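Local atomic coordinates of putative uncharacterized protein (PDB entry 5T8V), a protein that is the HEAT-repeat C-terminal fragment of the cohesin loader Scc2 and, as part of the whole protein, probably loads cohesin onto chromatin. Residues 277-282 and 307-312; 384-389 and 403-408; 260-265 and 314-319; 220-225 and 269-274. All blocks are in the same frame, centred on the assembly; numbering follows the deposited sequence.

Contact 1: 277-282 and 307-312; sequences DEILTS and SALIMR
Ile279 and Ile310 mark the nearest backbone approach, 8.6 Å between their CA atoms, of two helical segments whose axes run nearly antiparallel (171°) and come within 11.4 Å. The wide spacing leaves the contact to branched aliphatic ends. Two pairs carry it, and in each the side chains cross at about a right angle. Ile279 CD1 meets Leu309 CD2 at 3.7 Å; the extended outer bond of the isoleucine (chi2 173°) carries its methyl out to the leucine branch. In the second pair the CB of neither residue is aimed straight across, and the gap is closed by the ends: Leu280 CD2 lies 3.7 Å from Ile310 CD1. Antiparallel helices packed through aliphatic side chains are the basic element of HEAT-repeat solenoids, the class to which this fragment belongs. All four residues are buried, and other helices extend the apolar layer: Ile261 of helix 247-267 packs on Ile279 and Leu309, while Phe408 of helix 402-414 covers Leu280 and Ile310. Away from the interface, at the end of helix 272-282, the carbonyl of Glu278 takes four bonds: from the backbone N of Thr281 and of Ser282, from Thr281 OG1 (2.9 Å to Glu278 O) and from Ser282 OG (3.1 Å to Glu278 O). The serine hydroxyl sits well above the carbonyl plane, 50° out of it, whereas the threonine hydroxyl is tilted only modestly.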
loop_
_atom_site.group_PDB
_atom_site.type_symbol
_atom_site.label_atom_id
_atom_site.label_comp_id
_atom_site.label_asym_id
_atom_site.label_seq_id
_atom_site.Cartn_x
_atom_site.Cartn_y
_atom_site.Cartn_z
ATOM N N ASP A 277 11.916 21.147 -30.681
ATOM C CA ASP A 277 12.234 21.939 -29.499
ATOM C C ASP A 277 11.360 23.184 -29.432
ATOM O O ASP A 277 10.641 23.404 -28.452
ATOM C CB ASP A 277 13.717 22.311 -29.497
ATOM C CG ASP A 277 14.593 21.213 -28.917
ATOM O OD1 ASP A 277 14.166 20.037 -28.925
ATOM O OD2 ASP A 277 15.710 21.526 -28.451
ATOM N N GLU A 278 11.377 24.001 -30.488
ATOM C CA GLU A 278 10.622 25.245 -30.416
ATOM C C GLU A 278 9.128 24.966 -30.320
ATOM O O GLU A 278 8.418 25.626 -29.552
ATOM C CB GLU A 278 10.950 26.155 -31.603
ATOM C CG GLU A 278 10.852 25.530 -32.977
ATOM C CD GLU A 278 11.417 26.439 -34.056
ATOM O OE1 GLU A 278 11.925 27.528 -33.710
ATOM O OE2 GLU A 278 11.359 26.063 -35.247
ATOM N N ILE A 279 8.639 23.960 -31.051
ATOM C CA ILE A 279 7.228 23.604 -30.943
ATOM C C ILE A 279 6.875 23.274 -29.502
ATOM O O ILE A 279 5.762 23.565 -29.046
ATOM C CB ILE A 279 6.891 22.433 -31.891
ATOM C CG1 ILE A 279 6.873 22.922 -33.342
ATOM C CG2 ILE A 279 5.544 21.801 -31.527
ATOM C CD1 ILE A 279 6.706 21.821 -34.369
ATOM N N LEU A 280 7.805 22.674 -28.759
ATOM C CA LEU A 280 7.516 22.300 -27.383
ATOM C C LEU A 280 7.666 23.466 -26.415
ATOM O O LEU A 280 7.160 23.383 -25.290
ATOM C CB LEU A 280 8.420 21.144 -26.949
ATOM C CG LEU A 280 8.181 19.809 -27.662
ATOM C CD1 LEU A 280 9.231 18.786 -27.255
ATOM C CD2 LEU A 280 6.784 19.273 -27.376
ATOM N N THR A 281 8.343 24.543 -26.818
ATOM C CA THR A 281 8.417 25.733 -25.976
ATOM C C THR A 281 7.325 26.738 -26.310
ATOM O O THR A 281 6.851 27.445 -25.413
ATOM C CB THR A 281 9.786 26.406 -26.110
ATOM O OG1 THR A 281 10.007 26.779 -27.472
ATOM C CG2 THR A 281 10.889 25.463 -25.664
ATOM N N SER A 282 6.918 26.820 -27.578
ATOM C CA SER A 282 5.746 27.613 -27.925
ATOM C C SER A 282 4.533 27.163 -27.121
ATOM O O SER A 282 3.742 27.991 -26.654
ATOM C CB SER A 282 5.463 27.505 -29.423
ATOM O OG SER A 282 6.543 28.016 -30.186
ATOM N N SER A 307 0.099 17.319 -29.478
ATOM C CA SER A 307 0.388 15.891 -29.383
ATOM C C SER A 307 0.302 15.235 -30.756
ATOM O O SER A 307 1.214 14.510 -31.175
ATOM C CB SER A 307 -0.581 15.225 -28.405
ATOM O OG SER A 307 -0.440 15.749 -27.095
ATOM N N ALA A 308 -0.793 15.493 -31.475
ATOM C CA ALA A 308 -0.954 14.933 -32.812
ATOM C C ALA A 308 0.209 15.318 -33.714
ATOM O O ALA A 308 0.710 14.488 -34.484
ATOM C CB ALA A 308 -2.276 15.401 -33.417
ATOM N N LEU A 309 0.658 16.573 -33.636
ATOM C CA LEU A 309 1.759 17.006 -34.489
ATOM C C LEU A 309 3.053 16.301 -34.107
ATOM O O LEU A 309 3.772 15.800 -34.974
ATOM C CB LEU A 309 1.936 18.523 -34.413
ATOM C CG LEU A 309 3.152 19.051 -35.189
ATOM C CD1 LEU A 309 3.032 18.720 -36.672
ATOM C CD2 LEU A 309 3.321 20.538 -34.985
ATOM N N ILE A 310 3.375 16.268 -32.814
ATOM C CA ILE A 310 4.571 15.564 -32.352
ATOM C C ILE A 310 4.593 14.148 -32.911
ATOM O O ILE A 310 5.560 13.722 -33.557
ATOM C CB ILE A 310 4.625 15.564 -30.814
ATOM C CG1 ILE A 310 4.890 16.978 -30.283
ATOM C CG2 ILE A 310 5.676 14.578 -30.297
ATOM C CD1 ILE A 310 6.286 17.517 -30.567
ATOM N N MET A 311 3.513 13.400 -32.677
ATOM C CA MET A 311 3.472 12.021 -33.148
ATOM C C MET A 311 3.633 11.956 -34.661
ATOM O O MET A 311 4.391 11.124 -35.175
ATOM C CB MET A 311 2.169 11.361 -32.703
ATOM C CG MET A 311 1.982 11.381 -31.193
ATOM S SD MET A 311 0.393 10.734 -30.671
ATOM C CE MET A 311 0.668 9.013 -30.981
ATOM N N ARG A 312 2.952 12.843 -35.389
ATOM C CA ARG A 312 3.102 12.880 -36.841
ATOM C C ARG A 312 4.562 13.056 -37.242
ATOM O O ARG A 312 5.059 12.364 -38.136
ATOM C CB ARG A 312 2.251 14.004 -37.431
ATOM C CG ARG A 312 0.781 13.656 -37.573
ATOM C CD ARG A 312 0.085 14.604 -38.535
ATOM N NE ARG A 312 0.638 14.519 -39.881
ATOM C CZ ARG A 312 0.230 15.262 -40.904
ATOM N NH1 ARG A 312 -0.740 16.152 -40.739
ATOM N NH2 ARG A 312 0.793 15.115 -42.096
#

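Contact 2: 384-389 and 403-408; sequences KFIVNR and NLLDLF
Ile386 and Leu405 point their CB atoms at each other from two helices that come close, with 5.9 Å between their CA atoms, and their side chains cross at about a right angle. The touching atoms are the outermost methyls: Ile386 CD1 lies 3.7 Å from Leu405 CD1. On the isoleucine, CG1 stands between the backbone N and the carbonyl carbon (chi1 57°), which sends CD1 to the leucine and leaves CG2 for a second partner. That partner is Phe408, one helical turn after Leu405. Its CD2 is 4.2 Å from Ile386 CG2, and the methyl comes to the ring obliquely. Ile386 thus divides its two branches between residues of the same helix. All three side chains are buried; Met451 and Leu455 of helix 446-474 and Leu431 of helix 423-440 close over Leu405, and Tyr401 packs on Ile386. On the flank of helix 357-391, Arg389 CG rests over one face of the Phe385 ring, offset toward its rim. Helices 357-391 and 402-414 are consecutive in the chain and run in roughly opposite directions here, so the contact joins the two arms of an antiparallel helical hairpin, the element from which HEAT-repeat proteins are stacked.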
loop_
_atom_site.group_PDB
_atom_site.type_symbol
_atom_site.label_atom_id
_atom_site.label_comp_id
_atom_site.label_asym_id
_atom_site.label_seq_id
_atom_site.Cartn_x
_atom_site.Cartn_y
_atom_site.Cartn_z
ATOM N N LYS A 384 13.498 13.367 -24.442
ATOM C CA LYS A 384 14.595 14.061 -23.779
ATOM C C LYS A 384 14.198 15.485 -23.423
ATOM O O LYS A 384 14.442 15.950 -22.304
ATOM C CB LYS A 384 15.838 14.057 -24.668
ATOM C CG LYS A 384 16.677 12.795 -24.547
ATOM C CD LYS A 384 17.566 12.583 -25.767
ATOM C CE LYS A 384 18.587 13.700 -25.942
ATOM N NZ LYS A 384 19.286 13.607 -27.259
ATOM N N PHE A 385 13.568 16.196 -24.359
ATOM C CA PHE A 385 13.190 17.574 -24.067
ATOM C C PHE A 385 12.204 17.639 -22.902
ATOM O O PHE A 385 12.459 18.308 -21.889
ATOM C CB PHE A 385 12.603 18.239 -25.311
ATOM C CG PHE A 385 12.398 19.714 -25.157
ATOM C CD1 PHE A 385 13.473 20.584 -25.225
ATOM C CD2 PHE A 385 11.134 20.234 -24.934
ATOM C CE1 PHE A 385 13.291 21.945 -25.077
ATOM C CE2 PHE A 385 10.947 21.596 -24.789
ATOM C CZ PHE A 385 12.028 22.450 -24.860
ATOM N N ILE A 386 11.075 16.932 -23.017
ATOM C CA ILE A 386 9.994 17.138 -22.055
ATOM C C ILE A 386 10.387 16.631 -20.671
ATOM O O ILE A 386 10.040 17.248 -19.657
ATOM C CB ILE A 386 8.683 16.498 -22.548
ATOM C CG1 ILE A 386 8.856 15.001 -22.830
ATOM C CG2 ILE A 386 8.173 17.241 -23.783
ATOM C CD1 ILE A 386 7.536 14.283 -23.122
ATOM N N VAL A 387 11.109 15.511 -20.593
ATOM C CA VAL A 387 11.587 15.056 -19.289
ATOM C C VAL A 387 12.611 16.036 -18.737
ATOM O O VAL A 387 12.538 16.457 -17.574
ATOM C CB VAL A 387 12.171 13.634 -19.385
ATOM C CG1 VAL A 387 12.728 13.191 -18.032
ATOM C CG2 VAL A 387 11.111 12.653 -19.861
ATOM N N ASN A 388 13.579 16.418 -19.573
ATOM C CA ASN A 388 14.613 17.353 -19.152
ATOM C C ASN A 388 14.011 18.566 -18.461
ATOM O O ASN A 388 14.337 18.865 -17.308
ATOM C CB ASN A 388 15.447 17.794 -20.351
ATOM C CG ASN A 388 16.388 18.929 -20.009
ATOM O OD1 ASN A 388 17.091 18.883 -18.997
ATOM N ND2 ASN A 388 16.385 19.968 -20.836
ATOM N N ARG A 389 13.127 19.286 -19.151
ATOM C CA ARG A 389 12.584 20.488 -18.531
ATOM C C ARG A 389 11.428 20.196 -17.583
ATOM O O ARG A 389 10.941 21.120 -16.924
ATOM C CB ARG A 389 12.158 21.497 -19.595
ATOM C CG ARG A 389 11.052 21.052 -20.508
ATOM C CD ARG A 389 10.815 22.094 -21.592
ATOM N NE ARG A 389 10.566 23.430 -21.042
ATOM C CZ ARG A 389 11.502 24.351 -20.825
ATOM N NH1 ARG A 389 12.776 24.105 -21.105
ATOM N NH2 ARG A 389 11.162 25.531 -20.322
ATOM N N ASN A 403 3.341 19.485 -15.838
ATOM C CA ASN A 403 1.960 19.302 -16.266
ATOM C C ASN A 403 1.865 19.054 -17.765
ATOM O O ASN A 403 0.987 18.310 -18.215
ATOM C CB ASN A 403 1.122 20.519 -15.877
ATOM C CG ASN A 403 -0.355 20.315 -16.146
ATOM O OD1 ASN A 403 -0.898 20.829 -17.125
ATOM N ND2 ASN A 403 -1.015 19.552 -15.280
ATOM N N LEU A 404 2.755 19.662 -18.552
ATOM C CA LEU A 404 2.754 19.407 -19.988
ATOM C C LEU A 404 3.255 18.002 -20.292
ATOM O O LEU A 404 2.740 17.337 -21.196
ATOM C CB LEU A 404 3.600 20.451 -20.709
ATOM C CG LEU A 404 3.049 21.873 -20.600
ATOM C CD1 LEU A 404 3.769 22.655 -19.514
ATOM C CD2 LEU A 404 3.142 22.582 -21.936
ATOM N N LEU A 405 4.264 17.536 -19.553
ATOM C CA LEU A 405 4.658 16.135 -19.645
ATOM C C LEU A 405 3.476 15.225 -19.339
ATOM O O LEU A 405 3.216 14.259 -20.066
ATOM C CB LEU A 405 5.820 15.859 -18.691
ATOM C CG LEU A 405 6.164 14.398 -18.385
ATOM C CD1 LEU A 405 6.381 13.599 -19.652
ATOM C CD2 LEU A 405 7.403 14.331 -17.509
ATOM N N ASP A 406 2.740 15.526 -18.265
ATOM C CA ASP A 406 1.564 14.728 -17.931
ATOM C C ASP A 406 0.557 14.724 -19.074
ATOM O O ASP A 406 -0.004 13.675 -19.413
ATOM C CB ASP A 406 0.914 15.254 -16.651
ATOM C CG ASP A 406 1.716 14.920 -15.406
ATOM O OD1 ASP A 406 2.489 13.938 -15.435
ATOM O OD2 ASP A 406 1.565 15.636 -14.393
ATOM N N LEU A 407 0.314 15.887 -19.683
ATOM C CA LEU A 407 -0.652 15.967 -20.775
ATOM C C LEU A 407 -0.192 15.152 -21.979
ATOM O O LEU A 407 -0.980 14.410 -22.582
ATOM C CB LEU A 407 -0.871 17.429 -21.168
ATOM C CG LEU A 407 -1.964 18.168 -20.394
ATOM C CD1 LEU A 407 -1.858 19.666 -20.622
ATOM C CD2 LEU A 407 -3.337 17.664 -20.812
ATOM N N PHE A 408 1.083 15.282 -22.347
ATOM C CA PHE A 408 1.620 14.481 -23.440
ATOM C C PHE A 408 1.446 12.997 -23.157
ATOM O O PHE A 408 0.989 12.239 -24.019
ATOM C CB PHE A 408 3.095 14.815 -23.664
ATOM C CG PHE A 408 3.321 16.046 -24.492
ATOM C CD1 PHE A 408 2.893 16.098 -25.807
ATOM C CD2 PHE A 408 3.976 17.143 -23.960
ATOM C CE1 PHE A 408 3.103 17.227 -26.573
ATOM C CE2 PHE A 408 4.190 18.276 -24.720
ATOM C CZ PHE A 408 3.755 18.318 -26.029
#

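Contact 3: 260-265 and 314-319; sequences MICQIF and VQTSAG
Cys262 and Phe265, one turn apart on helix 247-267, both reach Thr316 of the 314-319 segment. In this HEAT-repeat protein the contact packs helix 247-267 against that segment within the all-helical stack. Along the first segment, Met260 turns to the opposite flank and packs on Leu204 and Ser208 of helix 190-213. Ile261 leans on Ile275 of helix 272-282. Cys262 is the first to touch across: its CB lies 3.9 Å from Thr316 CG2, and its SG stands 4.1 Å from the same methyl CG2 of Thr316. Ile264 faces helix 190-213 again, at Ile211. Phe265 then swings its ring across, with CG anti to the backbone N (chi1 -179°), and its side chain also packs on Ile275 and Ile276. Thr316 accordingly splits its branches, methyl to the cysteine and hydroxyl to the aromatic. The threonine hydroxyl has its polar partner on its own side, the carbonyl oxygen of Leu313, and at the same time lies obliquely to the Phe265 ring, Thr316 OG1 being 3.6 Å from Phe265 CD1.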
loop_
_atom_site.group_PDB
_atom_site.type_symbol
_atom_site.label_atom_id
_atom_site.label_comp_id
_atom_site.label_asym_id
_atom_site.label_seq_id
_atom_site.Cartn_x
_atom_site.Cartn_y
_atom_site.Cartn_z
ATOM N N MET A 260 2.222 21.241 -43.220
ATOM C CA MET A 260 3.358 22.097 -43.550
ATOM C C MET A 260 4.532 21.838 -42.614
ATOM O O MET A 260 5.681 21.715 -43.059
ATOM C CB MET A 260 2.932 23.565 -43.491
ATOM C CG MET A 260 3.966 24.528 -44.050
ATOM S SD MET A 260 3.401 26.238 -44.063
ATOM C CE MET A 260 2.109 26.170 -45.299
ATOM N N ILE A 261 4.264 21.745 -41.308
ATOM C CA ILE A 261 5.343 21.526 -40.350
ATOM C C ILE A 261 5.985 20.164 -40.572
ATOM O O ILE A 261 7.204 20.015 -40.447
ATOM C CB ILE A 261 4.827 21.673 -38.907
ATOM C CG1 ILE A 261 4.321 23.098 -38.669
ATOM C CG2 ILE A 261 5.944 21.335 -37.913
ATOM C CD1 ILE A 261 3.662 23.306 -37.317
ATOM N N CYS A 262 5.182 19.143 -40.879
ATOM C CA CYS A 262 5.754 17.838 -41.194
ATOM C C CYS A 262 6.650 17.918 -42.422
ATOM O O CYS A 262 7.712 17.284 -42.473
ATOM C CB CYS A 262 4.647 16.810 -41.408
ATOM S SG CYS A 262 3.797 16.352 -39.894
ATOM N N GLN A 263 6.239 18.693 -43.426
ATOM C CA GLN A 263 7.053 18.830 -44.629
ATOM C C GLN A 263 8.390 19.488 -44.314
ATOM O O GLN A 263 9.450 18.954 -44.654
ATOM C CB GLN A 263 6.288 19.622 -45.684
ATOM C CG GLN A 263 5.513 18.738 -46.628
ATOM C CD GLN A 263 6.383 18.194 -47.735
ATOM O OE1 GLN A 263 6.708 18.908 -48.677
ATOM N NE2 GLN A 263 6.773 16.930 -47.624
ATOM N N ILE A 264 8.360 20.652 -43.661
ATOM C CA ILE A 264 9.605 21.316 -43.283
ATOM C C ILE A 264 10.472 20.378 -42.451
ATOM O O ILE A 264 11.689 20.277 -42.658
ATOM C CB ILE A 264 9.303 22.626 -42.529
ATOM C CG1 ILE A 264 8.505 23.579 -43.424
ATOM C CG2 ILE A 264 10.600 23.287 -42.055
ATOM C CD1 ILE A 264 8.024 24.838 -42.720
ATOM N N PHE A 265 9.854 19.671 -41.502
ATOM C CA PHE A 265 10.586 18.756 -40.634
ATOM C C PHE A 265 11.249 17.640 -41.428
ATOM O O PHE A 265 12.339 17.182 -41.065
ATOM C CB PHE A 265 9.626 18.177 -39.593
ATOM C CG PHE A 265 10.267 17.231 -38.619
ATOM C CD1 PHE A 265 10.372 15.881 -38.910
ATOM C CD2 PHE A 265 10.741 17.687 -37.402
ATOM C CE1 PHE A 265 10.951 15.008 -38.014
ATOM C CE2 PHE A 265 11.321 16.814 -36.500
ATOM C CZ PHE A 265 11.425 15.474 -36.807
ATOM N N VAL A 314 7.080 12.156 -35.557
ATOM C CA VAL A 314 7.760 10.894 -35.290
ATOM C C VAL A 314 7.495 9.884 -36.401
ATOM O O VAL A 314 8.349 9.037 -36.685
ATOM C CB VAL A 314 7.345 10.339 -33.916
ATOM C CG1 VAL A 314 7.957 8.955 -33.685
ATOM C CG2 VAL A 314 7.766 11.296 -32.815
ATOM N N GLN A 315 6.327 9.945 -37.049
ATOM C CA GLN A 315 5.998 8.963 -38.080
ATOM C C GLN A 315 6.429 9.386 -39.478
ATOM O O GLN A 315 6.385 8.559 -40.396
ATOM C CB GLN A 315 4.494 8.660 -38.105
ATOM C CG GLN A 315 3.770 8.936 -36.811
ATOM C CD GLN A 315 2.461 8.189 -36.685
ATOM O OE1 GLN A 315 2.120 7.696 -35.609
ATOM N NE2 GLN A 315 1.706 8.125 -37.774
ATOM N N THR A 316 6.839 10.642 -39.674
ATOM C CA THR A 316 7.382 11.043 -40.968
ATOM C C THR A 316 8.714 10.373 -41.275
ATOM O O THR A 316 9.208 10.508 -42.399
ATOM C CB THR A 316 7.565 12.565 -41.036
ATOM O OG1 THR A 316 8.364 13.013 -39.930
ATOM C CG2 THR A 316 6.220 13.275 -41.025
ATOM N N SER A 317 9.298 9.656 -40.310
ATOM C CA SER A 317 10.606 9.038 -40.510
ATOM C C SER A 317 10.660 8.245 -41.809
ATOM O O SER A 317 11.645 8.322 -42.553
ATOM C CB SER A 317 10.932 8.138 -39.321
ATOM O OG SER A 317 10.845 8.867 -38.110
ATOM N N ALA A 318 9.614 7.473 -42.096
ATOM C CA ALA A 318 9.538 6.728 -43.344
ATOM C C ALA A 318 9.184 7.606 -44.536
ATOM O O ALA A 318 9.094 7.091 -45.657
ATOM C CB ALA A 318 8.515 5.597 -43.214
ATOM N N GLY A 319 8.983 8.903 -44.330
ATOM C CA GLY A 319 8.633 9.807 -45.409
ATOM C C GLY A 319 9.761 10.004 -46.404
ATOM O O GLY A 319 10.875 9.521 -46.199
#

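Contact 4: 220-225 and 269-274; sequences VTNALE and PSQRQG
Asn222 and Gln271 meet through their side-chain amides, the main element of a small, partly buried contact that covers 66 Å² over both sides. The backbones stay far apart, with 10.2 Å between the CA atoms of Asn222 and Gln271, and the long glutamine spans most of the gap. Its CG lies between the backbone N and the carbonyl carbon (chi1 53°), and the extended chain beyond CG carries the amide out toward helix 218-232.

The polar ends approach loosely, without a bond between them. Asn222 OD1 lies 3.8 Å from Gln271 OE1, both modelled as acceptors, and the amide planes are turned 36° apart. Gln271 NE2 is 4.4 Å from Thr221 OG1, too far for a bond; that hydroxyl is instead hydrogen-bonded to the carbonyl oxygen of Glu218 in its own helix.

Hydrogen bonds at the start of helix 272-282 lie within the segment and run back to the preceding helix. Gln271 holds the N-cap position of helix 272-282, and Arg272 N bonds to Pro269 O at 2.9 Å. Arg272 also lays its guanidinium over Pro269, whose CB sits 3.9 Å above the plane of that group, over its centre. The same guanidinium bonds back to the carbonyl oxygens of Phe265 and Leu266.

Within the HEAT-repeat stack the contact joins helix 218-232 to the start of helix 272-282. Among the neighbours, helix 218-232 packs on helix 149-172 through Val220, Ala223 and Leu224, while Leu224 and Glu225 rest on helix 247-267, and Glu225 also reaches Ile275 and Ile279 of helix 272-282.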
loop_
_atom_site.group_PDB
_atom_site.type_symbol
_atom_site.label_atom_id
_atom_site.label_comp_id
_atom_site.label_asym_id
_atom_site.label_seq_id
_atom_site.Cartn_x
_atom_site.Cartn_y
_atom_site.Cartn_z
ATOM N N VAL A 220 12.932 31.262 -45.926
ATOM C CA VAL A 220 11.568 30.998 -46.377
ATOM C C VAL A 220 10.940 29.892 -45.538
ATOM O O VAL A 220 9.834 30.042 -45.008
ATOM C CB VAL A 220 11.561 30.643 -47.875
ATOM C CG1 VAL A 220 10.176 30.171 -48.321
ATOM C CG2 VAL A 220 12.003 31.840 -48.705
ATOM N N THR A 221 11.638 28.760 -45.410
ATOM C CA THR A 221 11.092 27.642 -44.649
ATOM C C THR A 221 10.988 27.970 -43.166
ATOM O O THR A 221 10.087 27.467 -42.486
ATOM C CB THR A 221 11.946 26.391 -44.847
ATOM O OG1 THR A 221 13.279 26.638 -44.385
ATOM C CG2 THR A 221 11.981 25.998 -46.315
ATOM N N ASN A 222 11.894 28.799 -42.642
ATOM C CA ASN A 222 11.763 29.240 -41.258
ATOM C C ASN A 222 10.503 30.078 -41.075
ATOM O O ASN A 222 9.757 29.892 -40.103
ATOM C CB ASN A 222 13.003 30.030 -40.838
ATOM C CG ASN A 222 14.181 29.133 -40.491
ATOM O OD1 ASN A 222 14.129 27.914 -40.670
ATOM N ND2 ASN A 222 15.253 29.737 -39.993
ATOM N N ALA A 223 10.243 30.999 -42.006
ATOM C CA ALA A 223 9.031 31.806 -41.924
ATOM C C ALA A 223 7.785 30.937 -42.033
ATOM O O ALA A 223 6.801 31.156 -41.316
ATOM C CB ALA A 223 9.042 32.869 -43.020
ATOM N N LEU A 224 7.806 29.944 -42.926
ATOM C CA LEU A 224 6.667 29.041 -43.049
ATOM C C LEU A 224 6.471 28.230 -41.775
ATOM O O LEU A 224 5.335 27.965 -41.371
ATOM C CB LEU A 224 6.856 28.113 -44.250
ATOM C CG LEU A 224 6.673 28.744 -45.631
ATOM C CD1 LEU A 224 7.148 27.793 -46.721
ATOM C CD2 LEU A 224 5.219 29.129 -45.860
ATOM N N GLU A 225 7.565 27.819 -41.130
ATOM C CA GLU A 225 7.443 27.059 -39.890
ATOM C C GLU A 225 6.903 27.929 -38.763
ATOM O O GLU A 225 6.175 27.436 -37.895
ATOM C CB GLU A 225 8.799 26.463 -39.507
ATOM C CG GLU A 225 8.724 25.140 -38.745
ATOM C CD GLU A 225 8.324 25.309 -37.290
ATOM O OE1 GLU A 225 7.678 24.392 -36.742
ATOM O OE2 GLU A 225 8.660 26.353 -36.692
ATOM N N PRO A 269 16.755 17.544 -42.238
ATOM C CA PRO A 269 17.143 16.794 -41.030
ATOM C C PRO A 269 17.911 17.631 -40.023
ATOM O O PRO A 269 17.651 17.538 -38.815
ATOM C CB PRO A 269 18.003 15.651 -41.593
ATOM C CG PRO A 269 17.582 15.513 -43.017
ATOM C CD PRO A 269 17.224 16.892 -43.472
ATOM N N SER A 270 18.835 18.469 -40.498
ATOM C CA SER A 270 19.761 19.163 -39.605
ATOM C C SER A 270 19.038 19.891 -38.478
ATOM O O SER A 270 19.547 19.965 -37.354
ATOM C CB SER A 270 20.610 20.147 -40.411
ATOM O OG SER A 270 19.794 21.040 -41.151
ATOM N N GLN A 271 17.853 20.434 -38.754
ATOM C CA GLN A 271 17.146 21.272 -37.793
ATOM C C GLN A 271 15.919 20.593 -37.194
ATOM O O GLN A 271 15.123 21.261 -36.524
ATOM C CB GLN A 271 16.748 22.598 -38.449
ATOM C CG GLN A 271 15.972 22.463 -39.752
ATOM C CD GLN A 271 15.706 23.807 -40.408
ATOM O OE1 GLN A 271 16.174 24.843 -39.934
ATOM N NE2 GLN A 271 14.951 23.797 -41.502
ATOM N N ARG A 272 15.753 19.283 -37.394
ATOM C CA ARG A 272 14.583 18.595 -36.856
ATOM C C ARG A 272 14.466 18.804 -35.351
ATOM O O ARG A 272 13.447 19.302 -34.855
ATOM C CB ARG A 272 14.652 17.108 -37.193
ATOM C CG ARG A 272 14.293 16.812 -38.632
ATOM C CD ARG A 272 14.499 15.355 -38.969
ATOM N NE ARG A 272 14.198 15.078 -40.368
ATOM C CZ ARG A 272 14.486 13.936 -40.981
ATOM N NH1 ARG A 272 15.091 12.957 -40.321
ATOM N NH2 ARG A 272 14.173 13.775 -42.258
ATOM N N GLN A 273 15.513 18.435 -34.606
ATOM C CA GLN A 273 15.510 18.649 -33.163
ATOM C C GLN A 273 15.163 20.088 -32.812
ATOM O O GLN A 273 14.529 20.341 -31.781
ATOM C CB GLN A 273 16.872 18.281 -32.572
ATOM C CG GLN A 273 16.939 18.403 -31.057
ATOM C CD GLN A 273 18.319 18.103 -30.498
ATOM O OE1 GLN A 273 19.245 17.769 -31.237
ATOM N NE2 GLN A 273 18.460 18.226 -29.184
ATOM N N GLY A 274 15.564 21.042 -33.648
ATOM C CA GLY A 274 15.206 22.425 -33.415
ATOM C C GLY A 274 13.707 22.618 -33.480
ATOM O O GLY A 274 13.088 23.102 -32.526
#

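From the N terminus, contact 4 opens first at 220-225 and closes at 269-274, bringing the start of helix 272-282 to helix 218-232 around helix 247-267. Contact 3 opens within that span, at 260-265, and closes only at 314-319, so the two cross. Contact 1, from 277-282 to 307-312, falls wholly within the span of contact 3 and pairs helices 272-282 and 305-315. Contact 2 follows in series, closing a short, partly unmodelled connection between helices 357-391 and 402-414. Contact 1 touches both contact 2, where Phe385 packs on Leu280, and contact 3, so the six helices form one continuous region of the HEAT-repeat stack.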